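Long-range contacts in SVS_variant_AS1 (Streptomyces sp. CWA1, PDB 6TJA), which probably catalyses, as an engineered ancestral spiroviolene synthase, the metal-dependent cyclisation of geranylgeranyl diphosphate to the diterpene spiroviolene: residues G174-L179 with G346-A351; P11-P16 with K267-I272; D87-D92 with G123-P128; L17-H22 with F60-P65. All coordinates share one frame; numbering follows the deposited sequence.

In the fold
Four contacts illustrate how an all-helical terpene synthase fold is held together by contacts among its helices and the loops that join them. Near the N terminus, the extended stretch 11-22 serves two of them in succession: residues 11-16 lie along helix 258-283 in contact 2, and residues 17-22 pass the C-terminal part of helix 56-61 in contact 4. Contact 4 closes a short loop, and contact 3 follows in series, joining the C-terminal part of helix 70-91 to the start of helix 126-140. Both nest within the long loop closed by contact 2. Contact 1 crosses contact 2, bringing the C-terminal tail onto helix 175-185; the two touch where Ile-350 meets Ile-272.

Contact 1: G174-L179 with G346-A351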
loop_
_atom_site.group_PDB
_atom_site.type_symbol
_atom_site.label_atom_id
_atom_site.label_comp_id
_atom_site.label_asym_id
_atom_site.label_seq_id
_atom_site.Cartn_x
_atom_site.Cartn_y
_atom_site.Cartn_z
ATOM N N GLY A 174 -14.278 -7.763 16.078
ATOM C CA GLY A 174 -15.704 -7.770 15.718
ATOM C C GLY A 174 -15.885 -8.001 14.218
ATOM O O GLY A 174 -14.862 -8.125 13.477
ATOM N N LEU A 175 -17.129 -8.102 13.761
ATOM C CA LEU A 175 -17.418 -8.382 12.339
ATOM C C LEU A 175 -16.788 -7.313 11.433
ATOM O O LEU A 175 -16.172 -7.669 10.405
ATOM C CB LEU A 175 -18.929 -8.416 12.129
ATOM C CG LEU A 175 -19.307 -8.715 10.688
ATOM C CD1 LEU A 175 -18.672 -10.036 10.275
ATOM C CD2 LEU A 175 -20.829 -8.740 10.536
ATOM N N ASP A 176 -16.960 -6.045 11.770
ATOM C CA ASP A 176 -16.517 -4.915 10.914
ATOM C C ASP A 176 -15.000 -4.973 10.706
ATOM O O ASP A 176 -14.587 -4.908 9.527
ATOM C CB ASP A 176 -16.930 -3.534 11.446
ATOM C CG ASP A 176 -16.846 -2.464 10.361
ATOM O OD1 ASP A 176 -17.462 -2.637 9.303
ATOM O OD2 ASP A 176 -16.197 -1.467 10.580
ATOM N N ASP A 177 -14.222 -5.036 11.789
ATOM C CA ASP A 177 -12.734 -5.143 11.765
ATOM C C ASP A 177 -12.293 -6.449 11.063
ATOM O O ASP A 177 -11.309 -6.391 10.292
ATOM C CB ASP A 177 -12.131 -5.074 13.172
ATOM C CG ASP A 177 -12.087 -3.688 13.810
ATOM O OD1 ASP A 177 -12.431 -2.721 13.134
ATOM O OD2 ASP A 177 -11.670 -3.589 14.983
ATOM N N TYR A 178 -12.941 -7.587 11.339
ATOM C CA TYR A 178 -12.578 -8.887 10.745
ATOM C C TYR A 178 -12.684 -8.823 9.212
ATOM O O TYR A 178 -11.748 -9.337 8.542
ATOM C CB TYR A 178 -13.396 -10.064 11.265
ATOM C CG TYR A 178 -12.948 -11.317 10.589
ATOM C CD1 TYR A 178 -13.704 -11.887 9.578
ATOM C CD2 TYR A 178 -11.697 -11.846 10.845
ATOM C CE1 TYR A 178 -13.252 -12.994 8.879
ATOM C CE2 TYR A 178 -11.228 -12.960 10.159
ATOM C CZ TYR A 178 -11.997 -13.512 9.148
ATOM O OH TYR A 178 -11.568 -14.594 8.443
ATOM N N LEU A 179 -13.783 -8.295 8.681
ATOM C CA LEU A 179 -14.019 -8.230 7.213
ATOM C C LEU A 179 -13.024 -7.238 6.610
ATOM O O LEU A 179 -12.404 -7.572 5.579
ATOM C CB LEU A 179 -15.463 -7.823 6.937
ATOM C CG LEU A 179 -16.510 -8.833 7.391
ATOM C CD1 LEU A 179 -17.900 -8.310 7.103
ATOM C CD2 LEU A 179 -16.304 -10.191 6.727
ATOM N N GLY A 346 -23.937 -4.639 10.897
ATOM C CA GLY A 346 -22.769 -4.654 11.783
ATOM C C GLY A 346 -21.458 -4.517 11.039
ATOM O O GLY A 346 -20.449 -4.704 11.679
ATOM N N ALA A 347 -21.463 -4.192 9.745
ATOM C CA ALA A 347 -20.234 -4.036 8.931
ATOM C C ALA A 347 -20.322 -2.753 8.099
ATOM O O ALA A 347 -20.330 -2.790 6.865
ATOM C CB ALA A 347 -20.039 -5.282 8.113
ATOM N N PRO A 348 -20.393 -1.570 8.765
ATOM C CA PRO A 348 -20.402 -0.280 8.066
ATOM C C PRO A 348 -19.267 -0.091 7.041
ATOM O O PRO A 348 -19.530 0.545 6.044
ATOM C CB PRO A 348 -20.328 0.774 9.183
ATOM C CG PRO A 348 -19.882 -0.029 10.448
ATOM C CD PRO A 348 -20.464 -1.409 10.236
ATOM N N SER A 349 -18.095 -0.717 7.237
ATOM C CA SER A 349 -16.892 -0.517 6.389
ATOM C C SER A 349 -17.168 -1.023 4.976
ATOM O O SER A 349 -16.416 -0.619 4.081
ATOM C CB SER A 349 -15.624 -1.164 6.930
ATOM O OG SER A 349 -15.013 -0.332 7.903
ATOM N N ILE A 350 -18.188 -1.853 4.771
ATOM C CA ILE A 350 -18.456 -2.389 3.405
ATOM C C ILE A 350 -19.787 -1.882 2.848
ATOM O O ILE A 350 -20.087 -2.241 1.692
ATOM C CB ILE A 350 -18.358 -3.924 3.374
ATOM C CG1 ILE A 350 -19.419 -4.604 4.245
ATOM C CG2 ILE A 350 -16.966 -4.366 3.743
ATOM C CD1 ILE A 350 -19.600 -6.104 3.980
ATOM N N ALA A 351 -20.541 -1.082 3.605
ATOM C CA ALA A 351 -21.894 -0.616 3.227
ATOM C C ALA A 351 -21.827 0.165 1.913
ATOM O O ALA A 351 -22.790 0.080 1.099
ATOM C CB ALA A 351 -22.470 0.215 4.338
#
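Asp-176 reaches from the first turn of helix 175-185 to Ser-349 in the C-terminal tail, an example of a C-terminal loop bonded to a helix of the class I terpene synthase fold through one carboxylate. Of all the residues here it has the most surface buried by the contact. With CG anti to the backbone N (chi1 -162°), its carboxylate is carried across to the tail, where both oxygens serve the same residue. OD1 accepts Ser-349 N at 2.9 Å through its syn lone pair, in a nearly straight bond (166°). OD2 takes Ser-349 OG at 3.1 Å, again from the syn side but tilted out of the carboxylate plane. The proline ring of Pro-348 lies beside the same group, its CD 3.4 Å from Asp-176 OD1. Beside this polar grip, Leu-179 and Ala-347 form the apolar half: CD1 of Leu-179 sits 3.8 Å from Ala-347 CB and also touches Ile-350. Leu-179 and Ile-350 both continue onto Met-222 of helix 211-231. The tail also meets the second subunit, whose Ser-118 and Arg-112 bond to the carbonyls of Pro-348 and Ser-349. Within the tail, a turn is closed by Ile-350 N bonding to Ala-347 O at 3.1 Å.

Contact 2: P11-P16 with K267-I272; sequences PPIYCP and KLRDRI
Arg-269, on helix 258-283 of the terpene synthase helical bundle, takes hold of the backbone of Tyr-14 in the extended N-terminal strap that runs across the bundle. Its chain bends at chi2 (-86°), which turns the guanidinium toward the strap so that it meets the carbonyl end-on. NH1 and NH2 both donate to Tyr-14 O, at 2.7 and 3.0 Å, and the oxygen lies close to the guanidinium plane. NH1 points to a lone pair of Tyr-14 O in the carbonyl plane, whereas NH2 comes in tilted from it. The group is held from further sides: NH1 also makes a salt bridge with OD1 of the adjacent Asp-270, and NE pairs with Asp-227 of helix 211-231, so rotation of the flat group is probably well restrained. Ile-13 crosses the arginine at about a right angle, its CG2 3.3 Å from Arg-269 NH2, approaching the guanidinium obliquely. Asp-270, whose OD2 is bonded to Ser-337, brings OD1 to 3.6 Å from CB of Tyr-14, while the tyrosine ring leads away and has the ring of Pro-16 over one face. A water completes the join, accepting from Tyr-14 N at 2.7 Å and donating to Asp-270 OD1 at 3.0 Å.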
loop_
_atom_site.group_PDB
_atom_site.type_symbol
_atom_site.label_atom_id
_atom_site.label_comp_id
_atom_site.label_asym_id
_atom_site.label_seq_id
_atom_site.Cartn_x
_atom_site.Cartn_y
_atom_site.Cartn_z
ATOM N N PRO A 11 -23.023 -26.581 4.413
ATOM C CA PRO A 11 -23.897 -26.442 3.243
ATOM C C PRO A 11 -23.067 -26.305 1.962
ATOM O O PRO A 11 -21.932 -25.830 2.012
ATOM C CB PRO A 11 -24.733 -25.185 3.560
ATOM C CG PRO A 11 -23.862 -24.367 4.503
ATOM C CD PRO A 11 -23.035 -25.382 5.272
ATOM N N PRO A 12 -23.576 -26.716 0.775
ATOM C CA PRO A 12 -22.814 -26.569 -0.466
ATOM C C PRO A 12 -22.713 -25.074 -0.822
ATOM O O PRO A 12 -23.518 -24.299 -0.349
ATOM C CB PRO A 12 -23.594 -27.401 -1.501
ATOM C CG PRO A 12 -25.018 -27.433 -0.969
ATOM C CD PRO A 12 -24.923 -27.251 0.538
ATOM N N ILE A 13 -21.695 -24.702 -1.598
ATOM C CA ILE A 13 -21.355 -23.292 -1.940
ATOM C C ILE A 13 -22.290 -22.796 -3.053
ATOM O O ILE A 13 -22.435 -23.537 -4.065
ATOM C CB ILE A 13 -19.878 -23.204 -2.360
ATOM C CG1 ILE A 13 -18.971 -23.785 -1.273
ATOM C CG2 ILE A 13 -19.499 -21.767 -2.718
ATOM C CD1 ILE A 13 -17.521 -23.925 -1.694
ATOM N N TYR A 14 -22.907 -21.616 -2.871
ATOM C CA TYR A 14 -23.595 -20.828 -3.932
ATOM C C TYR A 14 -22.512 -20.191 -4.814
ATOM O O TYR A 14 -21.745 -19.366 -4.320
ATOM C CB TYR A 14 -24.524 -19.752 -3.341
ATOM C CG TYR A 14 -25.311 -18.995 -4.382
ATOM C CD1 TYR A 14 -26.147 -19.676 -5.250
ATOM C CD2 TYR A 14 -25.189 -17.619 -4.557
ATOM C CE1 TYR A 14 -26.858 -19.019 -6.244
ATOM C CE2 TYR A 14 -25.888 -16.948 -5.560
ATOM C CZ TYR A 14 -26.732 -17.653 -6.402
ATOM O OH TYR A 14 -27.455 -17.060 -7.409
ATOM N N CYS A 15 -22.364 -20.619 -6.062
ATOM C CA CYS A 15 -21.355 -20.025 -6.974
ATOM C C CYS A 15 -21.740 -20.239 -8.430
ATOM O O CYS A 15 -21.065 -20.985 -9.148
ATOM C CB CYS A 15 -19.961 -20.586 -6.744
ATOM S SG CYS A 15 -18.675 -19.462 -7.351
ATOM N N PRO A 16 -22.759 -19.539 -8.875
ATOM C CA PRO A 16 -23.194 -19.668 -10.253
ATOM C C PRO A 16 -22.334 -18.824 -11.171
ATOM O O PRO A 16 -22.829 -17.940 -11.770
ATOM C CB PRO A 16 -24.611 -19.152 -10.197
ATOM C CG PRO A 16 -24.583 -18.163 -9.109
ATOM C CD PRO A 16 -23.635 -18.660 -8.097
ATOM N N LYS A 267 -24.811 -17.042 4.996
ATOM C CA LYS A 267 -25.754 -16.006 4.719
ATOM C C LYS A 267 -25.094 -14.701 4.312
ATOM O O LYS A 267 -25.370 -14.177 3.292
ATOM C CB LYS A 267 -26.680 -15.803 5.887
ATOM C CG LYS A 267 -27.865 -16.720 5.887
ATOM C CD LYS A 267 -28.766 -16.411 7.049
ATOM C CE LYS A 267 -29.414 -17.644 7.586
ATOM N NZ LYS A 267 -30.864 -17.448 7.700
ATOM N N LEU A 268 -24.197 -14.205 5.121
ATOM C CA LEU A 268 -23.565 -12.973 4.789
ATOM C C LEU A 268 -22.655 -13.039 3.550
ATOM O O LEU A 268 -22.582 -12.116 2.823
ATOM C CB LEU A 268 -22.931 -12.328 6.005
ATOM C CG LEU A 268 -21.792 -13.021 6.678
ATOM C CD1 LEU A 268 -20.530 -12.796 5.899
ATOM C CD2 LEU A 268 -21.670 -12.528 8.091
ATOM N N ARG A 269 -22.029 -14.169 3.320
ATOM C CA ARG A 269 -21.116 -14.409 2.166
ATOM C C ARG A 269 -21.969 -14.396 0.897
ATOM O O ARG A 269 -21.604 -13.713 -0.079
ATOM C CB ARG A 269 -20.329 -15.711 2.400
ATOM C CG ARG A 269 -19.448 -16.178 1.248
ATOM C CD ARG A 269 -20.263 -16.995 0.282
ATOM N NE ARG A 269 -19.499 -17.577 -0.816
ATOM C CZ ARG A 269 -20.041 -17.989 -1.951
ATOM N NH1 ARG A 269 -21.345 -17.876 -2.145
ATOM N NH2 ARG A 269 -19.279 -18.505 -2.896
ATOM N N ASP A 270 -23.111 -15.075 0.951
ATOM C CA ASP A 270 -24.075 -15.152 -0.166
ATOM C C ASP A 270 -24.648 -13.753 -0.453
ATOM O O ASP A 270 -24.783 -13.391 -1.624
ATOM C CB ASP A 270 -25.155 -16.179 0.150
ATOM C CG ASP A 270 -24.724 -17.631 0.018
ATOM O OD1 ASP A 270 -23.564 -17.897 -0.356
ATOM O OD2 ASP A 270 -25.560 -18.482 0.323
ATOM N N ARG A 271 -24.933 -12.967 0.578
ATOM C CA ARG A 271 -25.433 -11.590 0.384
ATOM C C ARG A 271 -24.381 -10.806 -0.422
ATOM O O ARG A 271 -24.764 -10.095 -1.361
ATOM C CB ARG A 271 -25.790 -10.985 1.744
ATOM C CG ARG A 271 -26.154 -9.515 1.637
ATOM C CD ARG A 271 -26.410 -8.796 2.942
ATOM N NE ARG A 271 -27.350 -9.463 3.833
ATOM C CZ ARG A 271 -28.187 -8.827 4.651
ATOM N NH1 ARG A 271 -28.294 -7.523 4.609
ATOM N NH2 ARG A 271 -28.960 -9.505 5.469
ATOM N N ILE A 272 -23.091 -10.943 -0.097
ATOM C CA ILE A 272 -21.999 -10.187 -0.772
ATOM C C ILE A 272 -21.885 -10.677 -2.224
ATOM O O ILE A 272 -21.744 -9.826 -3.116
ATOM C CB ILE A 272 -20.669 -10.298 -0.011
ATOM C CG1 ILE A 272 -20.762 -9.691 1.385
ATOM C CG2 ILE A 272 -19.547 -9.652 -0.798
ATOM C CD1 ILE A 272 -19.587 -10.040 2.283
HETATM O O HOH W 1 -22.445 -20.706 -0.330
#

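Contact 3: D87-D92 with G123-P128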
loop_
_atom_site.group_PDB
_atom_site.type_symbol
_atom_site.label_atom_id
_atom_site.label_comp_id
_atom_site.label_asym_id
_atom_site.label_seq_id
_atom_site.Cartn_x
_atom_site.Cartn_y
_atom_site.Cartn_z
ATOM N N ASP A 87 3.037 -17.245 3.430
ATOM C CA ASP A 87 1.956 -17.262 4.435
ATOM C C ASP A 87 2.285 -18.339 5.476
ATOM O O ASP A 87 2.286 -18.009 6.667
ATOM C CB ASP A 87 0.571 -17.489 3.824
ATOM C CG ASP A 87 -0.521 -17.385 4.873
ATOM O OD1 ASP A 87 -0.609 -16.319 5.523
ATOM O OD2 ASP A 87 -1.244 -18.378 5.071
ATOM N N ASP A 88 2.609 -19.564 5.045
ATOM C CA ASP A 88 2.697 -20.755 5.938
ATOM C C ASP A 88 3.982 -20.740 6.798
ATOM O O ASP A 88 3.904 -21.247 7.918
ATOM C CB ASP A 88 2.556 -22.050 5.134
ATOM C CG ASP A 88 2.717 -23.320 5.952
ATOM O OD1 ASP A 88 1.734 -23.755 6.597
ATOM O OD2 ASP A 88 3.821 -23.866 5.902
ATOM N N HIS A 89 5.072 -20.164 6.328
ATOM C CA HIS A 89 6.303 -20.118 7.078
ATOM C C HIS A 89 6.592 -18.817 7.821
ATOM O O HIS A 89 7.378 -18.819 8.713
ATOM C CB HIS A 89 7.495 -20.377 6.175
ATOM C CG HIS A 89 7.566 -21.759 5.646
ATOM N ND1 HIS A 89 7.245 -22.072 4.346
ATOM C CD2 HIS A 89 7.928 -22.919 6.231
ATOM C CE1 HIS A 89 7.387 -23.367 4.159
ATOM N NE2 HIS A 89 7.804 -23.904 5.287
ATOM N N ARG A 90 5.978 -17.711 7.450
ATOM C CA ARG A 90 6.300 -16.445 8.081
ATOM C C ARG A 90 5.167 -15.644 8.615
ATOM O O ARG A 90 5.371 -14.735 9.342
ATOM C CB ARG A 90 6.980 -15.525 7.077
ATOM C CG ARG A 90 8.212 -16.071 6.440
ATOM C CD ARG A 90 9.458 -15.553 7.106
ATOM N NE ARG A 90 10.552 -16.457 6.879
ATOM C CZ ARG A 90 11.624 -16.174 6.170
ATOM N NH1 ARG A 90 11.779 -14.990 5.604
ATOM N NH2 ARG A 90 12.537 -17.096 6.018
ATOM N N CYS A 91 3.971 -15.990 8.242
ATOM C CA CYS A 91 2.766 -15.203 8.585
ATOM C C CYS A 91 1.945 -15.999 9.589
ATOM O O CYS A 91 1.623 -15.448 10.631
ATOM C CB CYS A 91 1.965 -14.835 7.334
ATOM S SG CYS A 91 2.892 -13.812 6.145
ATOM N N ASP A 92 1.659 -17.267 9.294
ATOM C CA ASP A 92 0.619 -18.070 10.000
ATOM C C ASP A 92 1.232 -18.952 11.112
ATOM O O ASP A 92 0.495 -19.229 12.056
ATOM C CB ASP A 92 -0.216 -18.870 8.988
ATOM C CG ASP A 92 -1.581 -19.282 9.508
ATOM O OD1 ASP A 92 -2.297 -18.393 10.040
ATOM O OD2 ASP A 92 -1.911 -20.488 9.396
ATOM N N GLY A 123 19.711 -12.770 4.461
ATOM C CA GLY A 123 19.465 -14.086 5.014
ATOM C C GLY A 123 18.037 -14.561 4.829
ATOM O O GLY A 123 17.621 -15.528 5.469
ATOM N N ASP A 124 17.277 -13.896 3.961
ATOM C CA ASP A 124 15.917 -14.300 3.744
ATOM C C ASP A 124 15.724 -15.073 2.465
ATOM O O ASP A 124 15.890 -14.538 1.410
ATOM C CB ASP A 124 15.172 -13.046 3.657
ATOM C CG ASP A 124 13.846 -13.217 4.014
ATOM O OD1 ASP A 124 13.282 -14.262 3.687
ATOM O OD2 ASP A 124 13.304 -12.423 4.761
ATOM N N ARG A 125 15.288 -16.312 2.557
ATOM C CA ARG A 125 15.235 -17.151 1.331
ATOM C C ARG A 125 13.970 -16.824 0.514
ATOM O O ARG A 125 13.932 -17.174 -0.694
ATOM C CB ARG A 125 15.314 -18.627 1.724
ATOM C CG ARG A 125 14.170 -19.110 2.605
ATOM C CD ARG A 125 14.284 -20.604 2.844
ATOM N NE ARG A 125 13.065 -21.193 3.391
ATOM C CZ ARG A 125 12.686 -21.116 4.665
ATOM N NH1 ARG A 125 13.409 -20.446 5.549
ATOM N NH2 ARG A 125 11.562 -21.702 5.040
ATOM N N PHE A 126 12.966 -16.172 1.119
ATOM C CA PHE A 126 11.742 -15.755 0.396
ATOM C C PHE A 126 12.070 -14.594 -0.547
ATOM O O PHE A 126 11.377 -14.470 -1.556
ATOM C CB PHE A 126 10.601 -15.467 1.369
ATOM C CG PHE A 126 9.979 -16.743 1.855
ATOM C CD1 PHE A 126 9.145 -17.481 1.025
ATOM C CD2 PHE A 126 10.261 -17.235 3.124
ATOM C CE1 PHE A 126 8.623 -18.705 1.444
ATOM C CE2 PHE A 126 9.730 -18.451 3.548
ATOM C CZ PHE A 126 8.923 -19.190 2.705
ATOM N N VAL A 127 13.102 -13.792 -0.252
ATOM C CA VAL A 127 13.296 -12.486 -0.949
ATOM C C VAL A 127 13.795 -12.717 -2.376
ATOM O O VAL A 127 13.177 -12.183 -3.292
ATOM C CB VAL A 127 14.145 -11.489 -0.141
ATOM C CG1 VAL A 127 14.827 -10.448 -1.017
ATOM C CG2 VAL A 127 13.292 -10.832 0.929
ATOM N N PRO A 128 14.879 -13.484 -2.644
ATOM C CA PRO A 128 15.358 -13.669 -4.016
ATOM C C PRO A 128 14.276 -14.267 -4.937
ATOM O O PRO A 128 14.117 -13.781 -6.039
ATOM C CB PRO A 128 16.576 -14.619 -3.895
ATOM C CG PRO A 128 17.013 -14.449 -2.436
ATOM C CD PRO A 128 15.734 -14.180 -1.665
#
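His-89 and Arg-90 occupy the middle of the aspartate-rich DDxxxD motif of class I terpene synthases, formed here by Asp-87, Asp-88 and Asp-92 in the C-terminal part of helix 70-91 and just after it; in this family such a motif typically binds magnesium. These two of the three residues between the acidic positions turn instead to the start of helix 126-140. Arg-90, bent at chi2 (-99°), sends its guanidinium to Asp-124, where NH1 forms a salt bridge with OD1. The modelled separation of 2.5 Å is short, and its exact value is doubtful. Asp-124 OD1 has a second task: it accepts Phe-126 N at 3.2 Å, a capping bond at the helix start, and the two donors approach from opposite faces of the carboxylate plane. The residue that caps one helix thereby also anchors the other. Phe-126 presents its edge, not its pi face, to Arg-90, with CD2 3.5 Å from CZ over the centre of the guanidinium face and the two planes nearly perpendicular (85°). The same ring brings CZ to 3.7 Å from His-89 ND1, an atom bonded within its own helix to Ala-85 O. Over one face of the imidazole stands Arg-125 NH2, 4.0 Å from His-89 CD2, while Asp-88 OD2 lies over the opposite face. Arg-125 is itself tied through NE to Met-41 O. The contact thus joins helices 70-91 and 126-140, and two neighbours also touch it: helix 100-115 at Arg-90 and Asp-124 through Leu-106, and helix 45-52 at His-89 through Glu-47.

Contact 4: L17-H22 with F60-P65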
loop_
_atom_site.group_PDB
_atom_site.type_symbol
_atom_site.label_atom_id
_atom_site.label_comp_id
_atom_site.label_asym_id
_atom_site.label_seq_id
_atom_site.Cartn_x
_atom_site.Cartn_y
_atom_site.Cartn_z
ATOM N N LEU A 17 -21.065 -19.137 -11.261
ATOM C CA LEU A 17 -20.129 -18.425 -12.069
ATOM C C LEU A 17 -19.384 -19.377 -13.002
ATOM O O LEU A 17 -19.345 -20.546 -12.802
ATOM C CB LEU A 17 -19.156 -17.682 -11.172
ATOM C CG LEU A 17 -19.347 -16.239 -10.721
ATOM C CD1 LEU A 17 -20.761 -15.885 -10.428
ATOM C CD2 LEU A 17 -18.524 -15.906 -9.517
ATOM N N GLU A 18 -18.787 -18.829 -14.022
ATOM C CA GLU A 18 -18.060 -19.570 -15.019
ATOM C C GLU A 18 -16.832 -20.311 -14.516
ATOM O O GLU A 18 -15.906 -19.733 -14.050
ATOM C CB GLU A 18 -17.655 -18.630 -16.145
ATOM C CG GLU A 18 -18.779 -17.877 -16.794
ATOM C CD GLU A 18 -19.360 -16.782 -15.946
ATOM O OE1 GLU A 18 -18.645 -15.994 -15.389
ATOM O OE2 GLU A 18 -20.563 -16.709 -15.864
ATOM N N SER A 19 -16.858 -21.612 -14.621
ATOM C CA SER A 19 -15.713 -22.454 -14.218
ATOM C C SER A 19 -14.914 -22.786 -15.474
ATOM O O SER A 19 -15.478 -23.390 -16.375
ATOM C CB SER A 19 -16.161 -23.677 -13.497
ATOM O OG SER A 19 -15.045 -24.521 -13.314
ATOM N N ALA A 20 -13.644 -22.407 -15.544
ATOM C CA ALA A 20 -12.789 -22.769 -16.695
ATOM C C ALA A 20 -11.338 -22.802 -16.251
ATOM O O ALA A 20 -10.980 -22.086 -15.278
ATOM C CB ALA A 20 -12.986 -21.783 -17.840
ATOM N N ILE A 21 -10.527 -23.555 -16.986
ATOM C CA ILE A 21 -9.087 -23.725 -16.672
ATOM C C ILE A 21 -8.258 -23.635 -17.952
ATOM O O ILE A 21 -8.728 -24.087 -19.014
ATOM C CB ILE A 21 -8.894 -25.022 -15.886
ATOM C CG1 ILE A 21 -7.468 -25.092 -15.322
ATOM C CG2 ILE A 21 -9.328 -26.251 -16.687
ATOM C CD1 ILE A 21 -7.376 -25.930 -14.064
ATOM N N HIS A 22 -7.078 -23.024 -17.844
ATOM C CA HIS A 22 -6.195 -22.792 -19.007
ATOM C C HIS A 22 -5.884 -24.131 -19.684
ATOM O O HIS A 22 -5.515 -25.095 -19.022
ATOM C CB HIS A 22 -4.945 -22.049 -18.571
ATOM C CG HIS A 22 -4.240 -21.412 -19.711
ATOM N ND1 HIS A 22 -3.542 -22.149 -20.622
ATOM C CD2 HIS A 22 -4.139 -20.120 -20.100
ATOM C CE1 HIS A 22 -3.010 -21.349 -21.523
ATOM N NE2 HIS A 22 -3.400 -20.088 -21.255
ATOM N N PHE A 60 -4.298 -20.704 -10.405
ATOM C CA PHE A 60 -4.324 -19.422 -11.140
ATOM C C PHE A 60 -4.667 -19.640 -12.621
ATOM O O PHE A 60 -5.138 -18.673 -13.230
ATOM C CB PHE A 60 -3.046 -18.610 -10.970
ATOM C CG PHE A 60 -3.306 -17.140 -11.219
ATOM C CD1 PHE A 60 -4.093 -16.413 -10.342
ATOM C CD2 PHE A 60 -2.828 -16.511 -12.351
ATOM C CE1 PHE A 60 -4.387 -15.080 -10.586
ATOM C CE2 PHE A 60 -3.075 -15.167 -12.563
ATOM C CZ PHE A 60 -3.845 -14.453 -11.679
ATOM N N ALA A 61 -4.506 -20.861 -13.148
ATOM C CA ALA A 61 -4.955 -21.259 -14.500
ATOM C C ALA A 61 -6.482 -21.138 -14.607
ATOM O O ALA A 61 -7.021 -21.048 -15.737
ATOM C CB ALA A 61 -4.463 -22.667 -14.793
ATOM N N ARG A 62 -7.168 -21.180 -13.468
ATOM C CA ARG A 62 -8.626 -20.931 -13.347
ATOM C C ARG A 62 -8.960 -19.432 -13.298
ATOM O O ARG A 62 -10.112 -19.080 -13.624
ATOM C CB ARG A 62 -9.166 -21.645 -12.116
ATOM C CG ARG A 62 -8.990 -23.156 -12.185
ATOM C CD ARG A 62 -9.355 -23.711 -10.816
ATOM N NE ARG A 62 -9.182 -25.145 -10.737
ATOM C CZ ARG A 62 -10.057 -26.027 -11.188
ATOM N NH1 ARG A 62 -11.196 -25.621 -11.722
ATOM N NH2 ARG A 62 -9.798 -27.315 -11.092
ATOM N N PHE A 63 -8.017 -18.589 -12.942
ATOM C CA PHE A 63 -8.236 -17.157 -12.898
ATOM C C PHE A 63 -8.057 -16.540 -14.270
ATOM O O PHE A 63 -8.742 -15.651 -14.614
ATOM C CB PHE A 63 -7.265 -16.496 -11.930
ATOM C CG PHE A 63 -7.682 -16.568 -10.513
ATOM C CD1 PHE A 63 -7.930 -17.773 -9.922
ATOM C CD2 PHE A 63 -7.846 -15.429 -9.779
ATOM C CE1 PHE A 63 -8.327 -17.849 -8.626
ATOM C CE2 PHE A 63 -8.247 -15.491 -8.479
ATOM C CZ PHE A 63 -8.479 -16.701 -7.898
ATOM N N ALA A 64 -7.138 -17.075 -15.050
ATOM C CA ALA A 64 -6.834 -16.564 -16.370
ATOM C C ALA A 64 -6.787 -17.711 -17.372
ATOM O O ALA A 64 -5.763 -18.043 -17.896
ATOM C CB ALA A 64 -5.521 -15.834 -16.322
ATOM N N PRO A 65 -7.927 -18.303 -17.634
ATOM C CA PRO A 65 -7.932 -19.478 -18.483
ATOM C C PRO A 65 -7.723 -19.285 -19.984
ATOM O O PRO A 65 -7.686 -20.261 -20.630
ATOM C CB PRO A 65 -9.261 -20.131 -18.156
ATOM C CG PRO A 65 -10.130 -19.019 -17.750
ATOM C CD PRO A 65 -9.274 -17.933 -17.195
HETATM O O HOH W 2 -12.584 -23.294 -12.137
HETATM O O HOH W 3 -12.330 -20.609 -13.286
#
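Ala-61 O, in the C-terminal part of helix 56-61, is met twice by the extended N-terminal strap of the class I terpene synthase fold, tying strap to helix and following turn. His-22 N donates to it at 2.9 Å from well above the carbonyl plane, and Ile-21 CA adds a CA-H...O contact. Two more contacts of that kind run along the strap, from Arg-62 CA to Ala-20 O at 3.3 Å and from His-22 CA to Pro-65 O at 3.4 Å. Because CG1 of Ile-21 is anti to the backbone N (chi1 -169°), its tip extends over Arg-62: CD1 lies 3.7 Å from CG and above one face of the guanidinium. That guanidinium is paired through NE with Asp-58, and a water in its plane accepts from NH1 at 2.7 Å and donates to OG of Ser-19, which also bonds to Glu-307. Nearby, CB of Ala-20 rests 4.0 Å from CG of Pro-65. The His-22 ring turns an edge to Ala-64 O; its ND1 and NE2 bond to Arg-24 N and Ala-67 O, consistent with a neutral imidazole. One N-H...O bond and three CA-H...O contacts thus hold the strap largely through backbone atoms.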